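Local coordinates for Poly(A) RNA polymerase GLD2 (Rattus norvegicus, PDB 6LBK), which probably adds successive AMP units from ATP to the 3' ends of selected cytoplasmic mRNAs and a single nucleotide to certain microRNAs, using magnesium or manganese, at residues 292-295 with 296-300. The protein carries 1 engineered substitution. Residues are numbered along the deposited sequence; the frame is centred on the assembly and turned at random.
Sequences KYYA and TEFDW
Thr296 binds the carbonyl of Lys292 twice, through its backbone N (N to O 2.9 Å) and through its hydroxyl, with OG1 also 2.9 Å from Lys292 O. The amide comes in fairly close to the carbonyl plane, whereas the hydroxyl sits 43° above it, brought there by a chi1 of 74° that places OG1 between the backbone N and the carbonyl carbon. Glu297 donates its N to Tyr293 O at 3.0 Å, and its carboxylate reaches the rim of the Tyr293 ring near the ring plane, OE1 lying 3.6 Å from CD1 with the two flat groups perpendicular. Phe298 N makes a further, weak bond to the same Tyr293 O, an i to i+5, pi-type bond near the C-terminal end of the helix. The CA-CB bond of Phe298 points toward residues 292-295: CB lies over one face of the Tyr293 ring, toward the rim, and the face of the Phe298 ring receives the edge of Tyr294 in an offset edge-to-face pair, planes at 81°, Tyr294 CD1 to Phe298 CD2 3.8 Å. Trp300 then brings its six-membered ring back against Tyr294, CZ2 meeting Tyr294 O at 3.3 Å and CH2 packing against Tyr294 CB and CD1; the two planes are roughly parallel but slid so far apart that the rings barely overlap. The Tyr294 hydroxyl bonds to Met232 O, and Phe347 meets Trp300 edge-to-face. Tyr294, Phe298 and Trp300 thus form an aromatic cluster at the C-terminal end of helix 283-297, where the chain turns toward strand 303-306 within the PAP-associated region of this Cid1-family polymerase.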
ATOM      1  N   LYS A 292      13.638 -12.429  -7.682  1.00 63.36           N
ATOM      2  CA  LYS A 292      13.846 -13.869  -7.869  1.00 73.08           C
ATOM      3  C   LYS A 292      12.797 -14.695  -7.128  1.00 72.68           C
ATOM      4  O   LYS A 292      12.277 -15.681  -7.665  1.00 74.35           O
ATOM      5  CB  LYS A 292      15.249 -14.278  -7.407  1.00 76.98           C
ATOM      6  CG  LYS A 292      15.584 -15.768  -7.611  1.00 81.46           C
ATOM      7  CD  LYS A 292      16.944 -16.160  -7.027  1.00 78.37           C
ATOM      8  CE  LYS A 292      17.108 -17.646  -7.126  1.00 84.00           C
ATOM      9  NZ  LYS A 292      18.562 -18.075  -7.243  1.00 95.59           N
ATOM     10  N   TYR A 293      12.448 -14.289  -5.904  1.00 72.59           N
ATOM     11  CA  TYR A 293      11.593 -15.115  -5.062  1.00 68.54           C
ATOM     12  C   TYR A 293      10.249 -15.340  -5.712  1.00 67.06           C
ATOM     13  O   TYR A 293       9.747 -16.468  -5.758  1.00 76.55           O
ATOM     14  CB  TYR A 293      11.449 -14.467  -3.693  1.00 69.79           C
ATOM     15  CG  TYR A 293      10.513 -15.194  -2.751  1.00 77.33           C
ATOM     16  CD1 TYR A 293      10.868 -16.405  -2.169  1.00 71.95           C
ATOM     17  CD2 TYR A 293       9.272 -14.626  -2.409  1.00 70.35           C
ATOM     18  CE1 TYR A 293      10.009 -17.048  -1.302  1.00 79.87           C
ATOM     19  CE2 TYR A 293       8.405 -15.265  -1.540  1.00 67.18           C
ATOM     20  CZ  TYR A 293       8.761 -16.468  -0.988  1.00 71.40           C
ATOM     21  OH  TYR A 293       7.870 -17.082  -0.121  1.00 73.60           O
ATOM     22  N   TYR A 294       9.631 -14.271  -6.193  1.00 63.48           N
ATOM     23  CA  TYR A 294       8.334 -14.385  -6.820  1.00 63.21           C
ATOM     24  C   TYR A 294       8.436 -14.846  -8.269  1.00 64.67           C
ATOM     25  O   TYR A 294       7.480 -15.430  -8.781  1.00 71.65           O
ATOM     26  CB  TYR A 294       7.599 -13.044  -6.684  1.00 71.65           C
ATOM     27  CG  TYR A 294       7.096 -12.752  -5.271  1.00 65.99           C
ATOM     28  CD1 TYR A 294       6.146 -13.558  -4.665  1.00 64.86           C
ATOM     29  CD2 TYR A 294       7.551 -11.639  -4.559  1.00 67.21           C
ATOM     30  CE1 TYR A 294       5.670 -13.282  -3.381  1.00 66.24           C
ATOM     31  CE2 TYR A 294       7.077 -11.357  -3.271  1.00 55.77           C
ATOM     32  CZ  TYR A 294       6.134 -12.175  -2.698  1.00 58.59           C
ATOM     33  OH  TYR A 294       5.698 -11.913  -1.426  1.00 58.02           O
ATOM     34  N   ALA A 295       9.577 -14.624  -8.940  1.00 82.40           N
ATOM     35  CA  ALA A 295       9.759 -15.137 -10.297  1.00 83.39           C
ATOM     36  C   ALA A 295       9.947 -16.647 -10.333  1.00 82.67           C
ATOM     37  O   ALA A 295       9.606 -17.281 -11.336  1.00 92.59           O
ATOM     38  CB  ALA A 295      10.951 -14.453 -10.963  1.00 88.32           C
ATOM     39  N   THR A 296      10.512 -17.235  -9.295  1.00 76.30           N
ATOM     40  CA  THR A 296      10.936 -18.629  -9.401  1.00 79.40           C
ATOM     41  C   THR A 296      10.426 -19.543  -8.297  1.00 85.01           C
ATOM     42  O   THR A 296      10.180 -20.715  -8.564  1.00 94.10           O
ATOM     43  CB  THR A 296      12.472 -18.696  -9.417  1.00 82.72           C
ATOM     44  OG1 THR A 296      12.987 -18.444  -8.102  1.00 81.54           O
ATOM     45  CG2 THR A 296      13.053 -17.700 -10.414  1.00 79.82           C
ATOM     46  N   GLU A 297      10.326 -19.065  -7.055  1.00101.73           N
ATOM     47  CA  GLU A 297      10.106 -19.968  -5.927  1.00111.29           C
ATOM     48  C   GLU A 297       8.677 -20.019  -5.402  1.00102.69           C
ATOM     49  O   GLU A 297       8.278 -21.054  -4.860  1.00111.50           O
ATOM     50  CB  GLU A 297      11.038 -19.619  -4.765  1.00124.81           C
ATOM     51  CG  GLU A 297      12.054 -20.716  -4.496  1.00142.39           C
ATOM     52  CD  GLU A 297      13.036 -20.361  -3.402  1.00151.03           C
ATOM     53  OE1 GLU A 297      12.775 -19.373  -2.666  1.00146.95           O
ATOM     54  OE2 GLU A 297      14.063 -21.083  -3.279  1.00157.40           O
ATOM     55  N   PHE A 298       7.893 -18.954  -5.538  1.00 85.60           N
ATOM     56  CA  PHE A 298       6.607 -18.863  -4.851  1.00 84.04           C
ATOM     57  C   PHE A 298       5.494 -19.423  -5.719  1.00 85.53           C
ATOM     58  O   PHE A 298       5.196 -18.876  -6.789  1.00 78.17           O
ATOM     59  CB  PHE A 298       6.267 -17.420  -4.471  1.00 75.15           C
ATOM     60  CG  PHE A 298       4.866 -17.251  -3.901  1.00 72.30           C
ATOM     61  CD1 PHE A 298       4.551 -17.711  -2.634  1.00 74.25           C
ATOM     62  CD2 PHE A 298       3.863 -16.639  -4.640  1.00 72.90           C
ATOM     63  CE1 PHE A 298       3.274 -17.561  -2.113  1.00 74.84           C
ATOM     64  CE2 PHE A 298       2.572 -16.481  -4.114  1.00 73.66           C
ATOM     65  CZ  PHE A 298       2.287 -16.942  -2.853  1.00 72.23           C
ATOM     66  N   ASP A 299       4.807 -20.434  -5.190  1.00 90.17           N
ATOM     67  CA  ASP A 299       3.775 -21.179  -5.910  1.00 99.53           C
ATOM     68  C   ASP A 299       2.419 -20.476  -5.754  1.00 97.56           C
ATOM     69  O   ASP A 299       1.674 -20.697  -4.792  1.00 96.67           O
ATOM     70  CB  ASP A 299       3.740 -22.619  -5.414  1.00 96.83           C
ATOM     71  CG  ASP A 299       2.879 -23.507  -6.272  1.00101.65           C
ATOM     72  OD1 ASP A 299       2.415 -23.027  -7.329  1.00 98.09           O
ATOM     73  OD2 ASP A 299       2.692 -24.693  -5.905  1.00111.34           O
ATOM     74  N   TRP A 300       2.108 -19.608  -6.725  1.00 89.25           N
ATOM     75  CA  TRP A 300       0.826 -18.909  -6.754  1.00 88.94           C
ATOM     76  C   TRP A 300      -0.340 -19.874  -6.604  1.00 93.21           C
ATOM     77  O   TRP A 300      -1.374 -19.524  -6.023  1.00 97.64           O
ATOM     78  CB  TRP A 300       0.664 -18.162  -8.074  1.00 83.21           C
ATOM     79  CG  TRP A 300       1.887 -17.490  -8.555  1.00 75.04           C
ATOM     80  CD1 TRP A 300       2.793 -17.992  -9.432  1.00 74.31           C
ATOM     81  CD2 TRP A 300       2.354 -16.185  -8.196  1.00 75.62           C
ATOM     82  NE1 TRP A 300       3.790 -17.081  -9.656  1.00 71.25           N
ATOM     83  CE2 TRP A 300       3.546 -15.964  -8.904  1.00 67.95           C
ATOM     84  CE3 TRP A 300       1.869 -15.176  -7.349  1.00 80.55           C
ATOM     85  CZ2 TRP A 300       4.269 -14.789  -8.793  1.00 64.97           C
ATOM     86  CZ3 TRP A 300       2.594 -13.997  -7.235  1.00 75.82           C
ATOM     87  CH2 TRP A 300       3.776 -13.816  -7.956  1.00 73.72           C
TER